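Local coordinates for protein aprataxin and PNK-like factor (Homo sapiens, PDB 5W7W) that acts as a histone chaperone in the repair of single- and double-strand DNA breaks and, through the FHA domain described here, interacts with XRCC1 and XRCC4, at residues 58-63 and 79-84; 65-70 and 84-89; 19-24 and 48-53. All coordinates share one frame; numbering follows the deposited sequence.

The three contacts lie within the two-sheet beta sandwich of the FHA domain, and all of them reach the antiparallel sheet formed by strands 24-28, 46-51, 54-59 and 84-85. Interactions 1 and 2 share Cys84 and also meet where Pro59 CB packs on Cys65 SG at 3.8 Å; their centres are about 13 Å apart. Interaction 3 sits about 17 Å from interaction 1, centre to centre, yet Trp83 CZ3 reaches Glu49 CB at 3.9 Å across the sheet. Its centre is about 14 Å from that of interaction 2, the two being joined by Leu86 CD1 and Leu48 CD2 at 4.3 Å.

Interaction 1: residues 58-63 and 79-84; sequences KPIHTN and KPNLWC
Lys58 lays its aliphatic chain over one face of the Trp83 indole. CB stands 3.6 Å from the centroid of the six-membered ring and 12° off the ring normal, a CH-pi contact, and CE continues across the same ring system to 3.7 Å from Trp83 CZ2. Two torsions set this course: CG lies anti to the backbone N, and the bend at chi3 (57°) turns the chain away from Asn81 and keeps CE over the indole. A water then spans the gap, accepting from Lys58 NZ at 2.8 Å and donating to Asn81 OD1 at 2.7 Å, so the two polar ends are bridged while Lys58 CD passes alongside OD1. The same amide oxygen meets Ile60 CG2 at 3.9 Å. Replacing Trp83 by an alanine would probably strip the hydrophobic cover from the Lys58 methylenes and leave that chain freer to turn away from the bridging water.

The backbones add one direct bond. Asn81 N donates to Pro59 O at 2.8 Å; it approaches in the carbonyl plane, but the bond is bent, with an N-H...O angle of 131°. Asn81 is the third residue of a type II beta turn from Lys79 to Leu82, where its positive phi fits, and Pro59 CD packs against Leu82 O at 3.2 Å.

Trp83 also makes a cation-pi contact with Arg56 and touches Ile47 and Glu49. The contact thus joins the end of strand 54-59 to the loop between strands 76-77 and 84-85, beside strand 46-51.

Interaction 2: residues 65-70 and 84-89; sequences CFYQSS and CYLNPG
In the beta sandwich of the FHA domain, strand 66-68 of one sheet faces the chain running on from strand 84-85 of the other, and a cysteine sulfur-aromatic contact lies between them. Cys84 SG sits over the centre of the Tyr67 ring, 4.1 Å from its centroid and only 7° off the normal, so the sulfur addresses the face squarely. In both residues the first torsion sets the side chain anti to the backbone N, and each reaches out from its own strand so that sulfur and ring meet. On the opposite face Ser69 N lies towards the rim, which places the ring between a sulfur and a backbone amide. Leu86 slides past the tyrosine in the opposite direction and brings CD2 to 3.5 Å from Tyr67 CD1, approaching obliquely. The phenol hydroxyl is anchored elsewhere, by a hydrogen bond to Asp90 OD2; the other oxygen of that carboxylate takes the backbone N of Ser70, tying the ring and the following loop to one acidic residue.

Further along, Ser70 CB packs on Gly89 O at 3.4 Å. The positive phi of Gly89 (95°) suits glycine, since a CB there would press on the preceding carbonyl and crowd Ser70 CB. One water joins the loops here, accepting from Ser70 OG at 2.9 Å and donating to Pro88 O at 2.7 Å.

Interaction 3: residues 19-24 and 48-53; sequences VALAPG and LEVAGG. With FMT (formic acid), chain E.
Gly24 N and Val50 O are joined by a 2.9 Å hydrogen bond, the amide arriving in the carbonyl plane on a lone pair with an N-H...O angle of 162°. The return bond, from Val50 N to Gly24 O, is equally long and just as straight, but its donor is tilted from the carbonyl plane. Gly24 O takes a second approach as well: Glu49 CA-H points at it, with CA at 3.2 Å, so one carbonyl oxygen receives both an amide and a CA-H group.

The reciprocal bonds make Gly24 and Val50 an antiparallel hydrogen-bonded pair, the point where strand 24-28 begins to run beside strand 46-51 in one sheet of the FHA beta sandwich. Gly24 adopts a positive phi (91°), and with its backbone so turned a side chain would be jammed against the carbonyl of Pro23, which calls for glycine at this entry to the strand.

Just before it, the chain leaves strand 19-21 of the other sheet, and side chains bridge the sandwich. Val50 aims CG2 at Leu21 CB (4.1 Å) with that methyl anti to its own carbonyl carbon, and its CB rests on Ala22 O at 3.6 Å. Leu21 and Leu48 cross at about a right angle, their CD1 methyls meeting at 3.9 Å; Leu55 touches Leu21, Leu48 and Val50, while Leu10 packs on both leucines. Glu49 points away from the other segment, though CG brushes Gly24 O, and its carboxylate turns to a salt bridge with Arg56. Past the strand end, Gly52 N donates to O1 of a formic acid molecule, probably from the crystallisation liquor, at 2.9 Å.

Interaction 1: residues 58-63 and 79-84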
loop_
_atom_site.group_PDB
_atom_site.type_symbol
_atom_site.label_atom_id
_atom_site.label_comp_id
_atom_site.label_asym_id
_atom_site.label_seq_id
_atom_site.Cartn_x
_atom_site.Cartn_y
_atom_site.Cartn_z
ATOM N N LYS A 58 -5.199 3.819 4.767
ATOM C CA LYS A 58 -6.429 4.613 4.714
ATOM C C LYS A 58 -6.564 5.195 3.316
ATOM O O LYS A 58 -5.734 6.039 2.920
ATOM C CB LYS A 58 -6.403 5.739 5.747
ATOM C CG LYS A 58 -7.690 6.564 5.773
ATOM C CD LYS A 58 -7.761 7.538 6.946
ATOM C CE LYS A 58 -6.604 8.477 6.955
ATOM N NZ LYS A 58 -6.801 9.570 7.978
ATOM N N PRO A 59 -7.552 4.772 2.526
ATOM C CA PRO A 59 -7.777 5.397 1.212
ATOM C C PRO A 59 -8.309 6.810 1.396
ATOM O O PRO A 59 -9.280 7.016 2.130
ATOM C CB PRO A 59 -8.838 4.487 0.576
ATOM C CG PRO A 59 -8.817 3.229 1.389
ATOM C CD PRO A 59 -8.493 3.675 2.760
ATOM N N ILE A 60 -7.677 7.791 0.739
ATOM C CA ILE A 60 -8.033 9.194 0.957
ATOM C C ILE A 60 -8.400 9.939 -0.329
ATOM O O ILE A 60 -8.491 11.165 -0.321
ATOM C CB ILE A 60 -6.962 9.965 1.753
ATOM C CG1 ILE A 60 -5.600 9.928 1.053
ATOM C CG2 ILE A 60 -6.896 9.442 3.177
ATOM C CD1 ILE A 60 -4.683 11.036 1.493
ATOM N N HIS A 61 -8.685 9.226 -1.411
ATOM C CA HIS A 61 -9.047 9.870 -2.669
ATOM C C HIS A 61 -10.343 9.278 -3.194
ATOM O O HIS A 61 -10.803 8.223 -2.762
ATOM C CB HIS A 61 -7.911 9.764 -3.699
ATOM C CG HIS A 61 -8.113 10.631 -4.888
ATOM N ND1 HIS A 61 -8.580 10.144 -6.087
ATOM C CD2 HIS A 61 -7.938 11.960 -5.048
ATOM C CE1 HIS A 61 -8.663 11.145 -6.949
ATOM N NE2 HIS A 61 -8.291 12.256 -6.340
ATOM N N THR A 62 -10.948 9.962 -4.156
ATOM C CA THR A 62 -12.148 9.397 -4.771
ATOM C C THR A 62 -11.857 8.108 -5.536
ATOM O O THR A 62 -12.696 7.203 -5.547
ATOM C CB THR A 62 -12.831 10.409 -5.680
ATOM O OG1 THR A 62 -11.879 10.951 -6.579
ATOM C CG2 THR A 62 -13.465 11.538 -4.881
ATOM N N ASN A 63 -10.672 7.987 -6.134
ATOM C CA ASN A 63 -10.279 6.726 -6.746
ATOM C C ASN A 63 -9.898 5.758 -5.637
ATOM O O ASN A 63 -9.126 6.134 -4.747
ATOM C CB ASN A 63 -9.103 6.930 -7.689
ATOM C CG ASN A 63 -9.450 7.811 -8.861
ATOM O OD1 ASN A 63 -10.597 7.822 -9.321
ATOM N ND2 ASN A 63 -8.459 8.546 -9.361
ATOM N N LYS A 79 -13.510 0.367 1.729
ATOM C CA LYS A 79 -14.390 1.461 2.120
ATOM C C LYS A 79 -13.555 2.745 2.277
ATOM O O LYS A 79 -12.490 2.717 2.911
ATOM C CB LYS A 79 -15.098 1.101 3.434
ATOM C CG LYS A 79 -16.305 1.982 3.754
ATOM C CD LYS A 79 -17.142 1.368 4.890
ATOM C CE LYS A 79 -18.396 2.185 5.162
ATOM N NZ LYS A 79 -19.177 1.592 6.282
ATOM N N PRO A 80 -13.982 3.871 1.710
ATOM C CA PRO A 80 -13.120 5.060 1.714
ATOM C C PRO A 80 -12.912 5.679 3.092
ATOM O O PRO A 80 -13.804 5.704 3.945
ATOM C CB PRO A 80 -13.851 6.033 0.776
ATOM C CG PRO A 80 -14.643 5.156 -0.111
ATOM C CD PRO A 80 -15.101 4.026 0.760
ATOM N N ASN A 81 -11.711 6.210 3.292
ATOM C CA ASN A 81 -11.380 7.075 4.419
ATOM C C ASN A 81 -11.441 6.383 5.765
ATOM O O ASN A 81 -11.586 7.056 6.802
ATOM C CB ASN A 81 -12.234 8.351 4.444
ATOM C CG ASN A 81 -11.525 9.481 5.138
ATOM O OD1 ASN A 81 -10.334 9.688 4.917
ATOM N ND2 ASN A 81 -12.235 10.199 6.017
ATOM N N LEU A 82 -11.337 5.065 5.762
ATOM C CA LEU A 82 -11.227 4.238 6.954
ATOM C C LEU A 82 -9.956 3.409 6.849
ATOM O O LEU A 82 -9.517 3.061 5.745
ATOM C CB LEU A 82 -12.423 3.292 7.080
ATOM C CG LEU A 82 -13.785 3.981 7.161
ATOM C CD1 LEU A 82 -14.905 2.941 7.055
ATOM C CD2 LEU A 82 -13.933 4.765 8.420
ATOM N N TRP A 83 -9.361 3.098 7.995
ATOM C CA TRP A 83 -8.163 2.272 8.032
ATOM C C TRP A 83 -8.489 0.789 7.880
ATOM O O TRP A 83 -9.484 0.280 8.414
ATOM C CB TRP A 83 -7.438 2.457 9.357
ATOM C CG TRP A 83 -6.914 3.810 9.612
ATOM C CD1 TRP A 83 -7.495 4.774 10.401
ATOM C CD2 TRP A 83 -5.700 4.377 9.122
ATOM N NE1 TRP A 83 -6.723 5.894 10.411
ATOM C CE2 TRP A 83 -5.620 5.684 9.631
ATOM C CE3 TRP A 83 -4.679 3.917 8.285
ATOM C CZ2 TRP A 83 -4.555 6.521 9.353
ATOM C CZ3 TRP A 83 -3.627 4.751 7.999
ATOM C CH2 TRP A 83 -3.565 6.041 8.530
ATOM N N CYS A 84 -7.588 0.098 7.195
ATOM C CA CYS A 84 -7.582 -1.350 7.062
ATOM C C CYS A 84 -6.179 -1.857 7.364
ATOM O O CYS A 84 -5.208 -1.390 6.762
ATOM C CB CYS A 84 -7.937 -1.738 5.619
ATOM S SG CYS A 84 -8.001 -3.510 5.274
HETATM O O HOH W 1 -8.696 11.015 6.558
#

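Interaction 2: residues 65-70 and 84-89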
loop_
_atom_site.group_PDB
_atom_site.type_symbol
_atom_site.label_atom_id
_atom_site.label_comp_id
_atom_site.label_asym_id
_atom_site.label_seq_id
_atom_site.Cartn_x
_atom_site.Cartn_y
_atom_site.Cartn_z
ATOM N N CYS A 65 -8.754 2.409 -3.200
ATOM C CA CYS A 65 -7.716 1.409 -3.014
ATOM C C CYS A 65 -8.361 0.039 -2.927
ATOM O O CYS A 65 -9.552 -0.074 -2.635
ATOM C CB CYS A 65 -6.961 1.645 -1.718
ATOM S SG CYS A 65 -6.043 3.186 -1.639
ATOM N N PHE A 66 -7.557 -1.002 -3.137
ATOM C CA PHE A 66 -8.045 -2.371 -3.135
ATOM C C PHE A 66 -7.207 -3.202 -2.183
ATOM O O PHE A 66 -6.035 -2.911 -1.949
ATOM C CB PHE A 66 -8.013 -2.976 -4.544
ATOM C CG PHE A 66 -8.756 -2.146 -5.566
ATOM C CD1 PHE A 66 -8.192 -1.010 -6.076
ATOM C CD2 PHE A 66 -10.034 -2.489 -5.981
ATOM C CE1 PHE A 66 -8.871 -0.211 -6.978
ATOM C CE2 PHE A 66 -10.710 -1.701 -6.880
ATOM C CZ PHE A 66 -10.120 -0.553 -7.375
ATOM N N TYR A 67 -7.810 -4.268 -1.676
ATOM C CA TYR A 67 -7.220 -5.131 -0.669
ATOM C C TYR A 67 -7.467 -6.588 -1.021
ATOM O O TYR A 67 -8.572 -6.961 -1.414
ATOM C CB TYR A 67 -7.893 -4.872 0.674
ATOM C CG TYR A 67 -7.474 -5.812 1.795
ATOM C CD1 TYR A 67 -6.186 -5.804 2.306
ATOM C CD2 TYR A 67 -8.382 -6.699 2.347
ATOM C CE1 TYR A 67 -5.806 -6.662 3.315
ATOM C CE2 TYR A 67 -8.007 -7.562 3.374
ATOM C CZ TYR A 67 -6.716 -7.524 3.851
ATOM O OH TYR A 67 -6.362 -8.385 4.873
ATOM N N GLN A 68 -6.453 -7.422 -0.814
ATOM C CA GLN A 68 -6.560 -8.869 -0.979
ATOM C C GLN A 68 -5.880 -9.539 0.206
ATOM O O GLN A 68 -4.666 -9.469 0.352
ATOM C CB GLN A 68 -5.914 -9.307 -2.285
ATOM C CG GLN A 68 -5.982 -10.812 -2.518
ATOM C CD GLN A 68 -5.298 -11.225 -3.809
ATOM O OE1 GLN A 68 -5.071 -10.410 -4.700
ATOM N NE2 GLN A 68 -4.951 -12.494 -3.912
ATOM N N SER A 69 -6.653 -10.202 1.054
ATOM C CA SER A 69 -6.075 -10.979 2.136
ATOM C C SER A 69 -5.213 -12.104 1.576
ATOM O O SER A 69 -5.471 -12.640 0.494
ATOM C CB SER A 69 -7.217 -11.557 2.980
ATOM O OG SER A 69 -6.779 -11.902 4.285
ATOM N N SER A 70 -4.184 -12.476 2.338
ATOM C CA SER A 70 -3.166 -13.393 1.829
ATOM C C SER A 70 -3.742 -14.724 1.348
ATOM O O SER A 70 -3.238 -15.294 0.380
ATOM C CB SER A 70 -2.072 -13.625 2.874
ATOM O OG SER A 70 -2.574 -14.303 4.004
ATOM N N CYS A 84 -7.588 0.098 7.195
ATOM C CA CYS A 84 -7.582 -1.350 7.062
ATOM C C CYS A 84 -6.179 -1.857 7.364
ATOM O O CYS A 84 -5.208 -1.390 6.762
ATOM C CB CYS A 84 -7.937 -1.738 5.619
ATOM S SG CYS A 84 -8.001 -3.510 5.274
ATOM N N TYR A 85 -6.066 -2.814 8.275
ATOM C CA TYR A 85 -4.779 -3.442 8.552
ATOM C C TYR A 85 -4.341 -4.342 7.406
ATOM O O TYR A 85 -5.141 -5.057 6.792
ATOM C CB TYR A 85 -4.804 -4.199 9.897
ATOM C CG TYR A 85 -4.627 -3.247 11.048
ATOM C CD1 TYR A 85 -3.401 -2.629 11.242
ATOM C CD2 TYR A 85 -5.666 -2.911 11.904
ATOM C CE1 TYR A 85 -3.203 -1.706 12.246
ATOM C CE2 TYR A 85 -5.478 -1.990 12.921
ATOM C CZ TYR A 85 -4.245 -1.381 13.080
ATOM O OH TYR A 85 -4.052 -0.456 14.078
ATOM N N LEU A 86 -3.045 -4.296 7.126
ATOM C CA LEU A 86 -2.412 -5.104 6.089
ATOM C C LEU A 86 -1.427 -6.024 6.788
ATOM O O LEU A 86 -0.352 -5.579 7.220
ATOM C CB LEU A 86 -1.677 -4.205 5.108
ATOM C CG LEU A 86 -2.520 -3.146 4.402
ATOM C CD1 LEU A 86 -1.644 -2.275 3.511
ATOM C CD2 LEU A 86 -3.639 -3.791 3.595
ATOM N N ASN A 87 -1.779 -7.287 6.880
ATOM C CA ASN A 87 -0.895 -8.257 7.501
ATOM C C ASN A 87 0.168 -8.699 6.499
ATOM O O ASN A 87 -0.053 -8.661 5.284
ATOM C CB ASN A 87 -1.696 -9.465 7.962
ATOM C CG ASN A 87 -2.737 -9.098 8.980
ATOM O OD1 ASN A 87 -2.416 -8.516 10.017
ATOM N ND2 ASN A 87 -3.997 -9.369 8.664
ATOM N N PRO A 88 1.322 -9.143 6.981
ATOM C CA PRO A 88 2.323 -9.678 6.062
ATOM C C PRO A 88 1.711 -10.774 5.201
ATOM O O PRO A 88 0.978 -11.643 5.689
ATOM C CB PRO A 88 3.403 -10.214 7.003
ATOM C CG PRO A 88 3.279 -9.350 8.234
ATOM C CD PRO A 88 1.790 -9.174 8.379
ATOM N N GLY A 89 1.991 -10.710 3.898
ATOM C CA GLY A 89 1.412 -11.589 2.919
ATOM C C GLY A 89 0.177 -11.055 2.221
ATOM O O GLY A 89 -0.144 -11.520 1.120
HETATM O O HOH W 2 -2.238 -11.136 -1.273
HETATM O O HOH W 3 -1.649 -12.321 5.838
#

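Interaction 3: residues 19-24 and 48-53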
loop_
_atom_site.group_PDB
_atom_site.type_symbol
_atom_site.label_atom_id
_atom_site.label_comp_id
_atom_site.label_asym_id
_atom_site.label_seq_id
_atom_site.Cartn_x
_atom_site.Cartn_y
_atom_site.Cartn_z
ATOM N N VAL A 19 10.060 -1.593 -1.838
ATOM C CA VAL A 19 10.073 -0.233 -1.301
ATOM C C VAL A 19 9.924 -0.325 0.212
ATOM O O VAL A 19 8.923 -0.840 0.713
ATOM C CB VAL A 19 8.962 0.626 -1.921
ATOM C CG1 VAL A 19 8.947 2.034 -1.300
ATOM C CG2 VAL A 19 9.137 0.681 -3.450
ATOM N N ALA A 20 10.895 0.191 0.945
ATOM C CA ALA A 20 10.839 0.143 2.394
ATOM C C ALA A 20 10.016 1.293 2.945
ATOM O O ALA A 20 9.984 2.396 2.391
ATOM C CB ALA A 20 12.244 0.200 2.987
ATOM N N LEU A 21 9.323 1.014 4.044
ATOM C CA LEU A 21 8.530 2.015 4.747
ATOM C C LEU A 21 9.168 2.388 6.078
ATOM O O LEU A 21 9.669 1.524 6.806
ATOM C CB LEU A 21 7.133 1.485 5.026
ATOM C CG LEU A 21 6.331 1.104 3.790
ATOM C CD1 LEU A 21 5.031 0.469 4.245
ATOM C CD2 LEU A 21 6.056 2.299 2.930
ATOM N N ALA A 22 9.102 3.659 6.414
ATOM C CA ALA A 22 9.557 4.160 7.704
ATOM C C ALA A 22 8.422 4.136 8.715
ATOM O O ALA A 22 7.254 4.014 8.344
ATOM C CB ALA A 22 10.062 5.590 7.552
ATOM N N PRO A 23 8.723 4.264 10.006
ATOM C CA PRO A 23 7.651 4.389 10.999
ATOM C C PRO A 23 6.816 5.631 10.749
ATOM O O PRO A 23 7.295 6.634 10.206
ATOM C CB PRO A 23 8.408 4.490 12.336
ATOM C CG PRO A 23 9.747 3.873 12.059
ATOM C CD PRO A 23 10.054 4.274 10.635
ATOM N N GLY A 24 5.566 5.571 11.170
ATOM C CA GLY A 24 4.663 6.698 11.049
ATOM C C GLY A 24 3.886 6.662 9.750
ATOM O O GLY A 24 3.721 5.608 9.133
ATOM N N LEU A 48 -0.310 5.216 4.306
ATOM C CA LEU A 48 0.143 4.031 5.017
ATOM C C LEU A 48 0.685 4.470 6.361
ATOM O O LEU A 48 1.359 5.501 6.449
ATOM C CB LEU A 48 1.264 3.331 4.264
ATOM C CG LEU A 48 0.883 2.766 2.915
ATOM C CD1 LEU A 48 2.082 2.152 2.232
ATOM C CD2 LEU A 48 -0.192 1.739 3.041
ATOM N N GLU A 49 0.386 3.715 7.412
ATOM C CA GLU A 49 0.955 4.002 8.716
ATOM C C GLU A 49 1.570 2.745 9.302
ATOM O O GLU A 49 0.903 1.711 9.390
ATOM C CB GLU A 49 -0.089 4.523 9.690
ATOM C CG GLU A 49 0.543 5.044 10.978
ATOM C CD GLU A 49 -0.301 4.835 12.191
ATOM O OE1 GLU A 49 -0.726 3.687 12.447
ATOM O OE2 GLU A 49 -0.515 5.830 12.909
ATOM N N VAL A 50 2.825 2.869 9.742
ATOM C CA VAL A 50 3.548 1.846 10.488
ATOM C C VAL A 50 3.579 2.287 11.948
ATOM O O VAL A 50 4.093 3.370 12.270
ATOM C CB VAL A 50 4.973 1.683 9.943
ATOM C CG1 VAL A 50 5.765 0.732 10.810
ATOM C CG2 VAL A 50 4.930 1.206 8.484
ATOM N N ALA A 51 3.046 1.450 12.832
ATOM C CA ALA A 51 3.028 1.747 14.258
ATOM C C ALA A 51 2.789 0.460 15.016
ATOM O O ALA A 51 1.969 -0.368 14.617
ATOM C CB ALA A 51 1.909 2.737 14.606
ATOM N N GLY A 52 3.512 0.291 16.115
ATOM C CA GLY A 52 3.237 -0.829 16.994
ATOM C C GLY A 52 3.294 -2.173 16.302
ATOM O O GLY A 52 2.502 -3.069 16.618
ATOM N N GLY A 53 4.208 -2.341 15.355
ATOM C CA GLY A 53 4.367 -3.612 14.699
ATOM C C GLY A 53 3.319 -3.941 13.669
ATOM O O GLY A 53 3.236 -5.090 13.238
HETATM C C FMT E . 4.905 3.434 17.444
HETATM O O1 FMT E . 5.282 2.458 16.811
HETATM O O2 FMT E . 4.671 4.526 16.914
#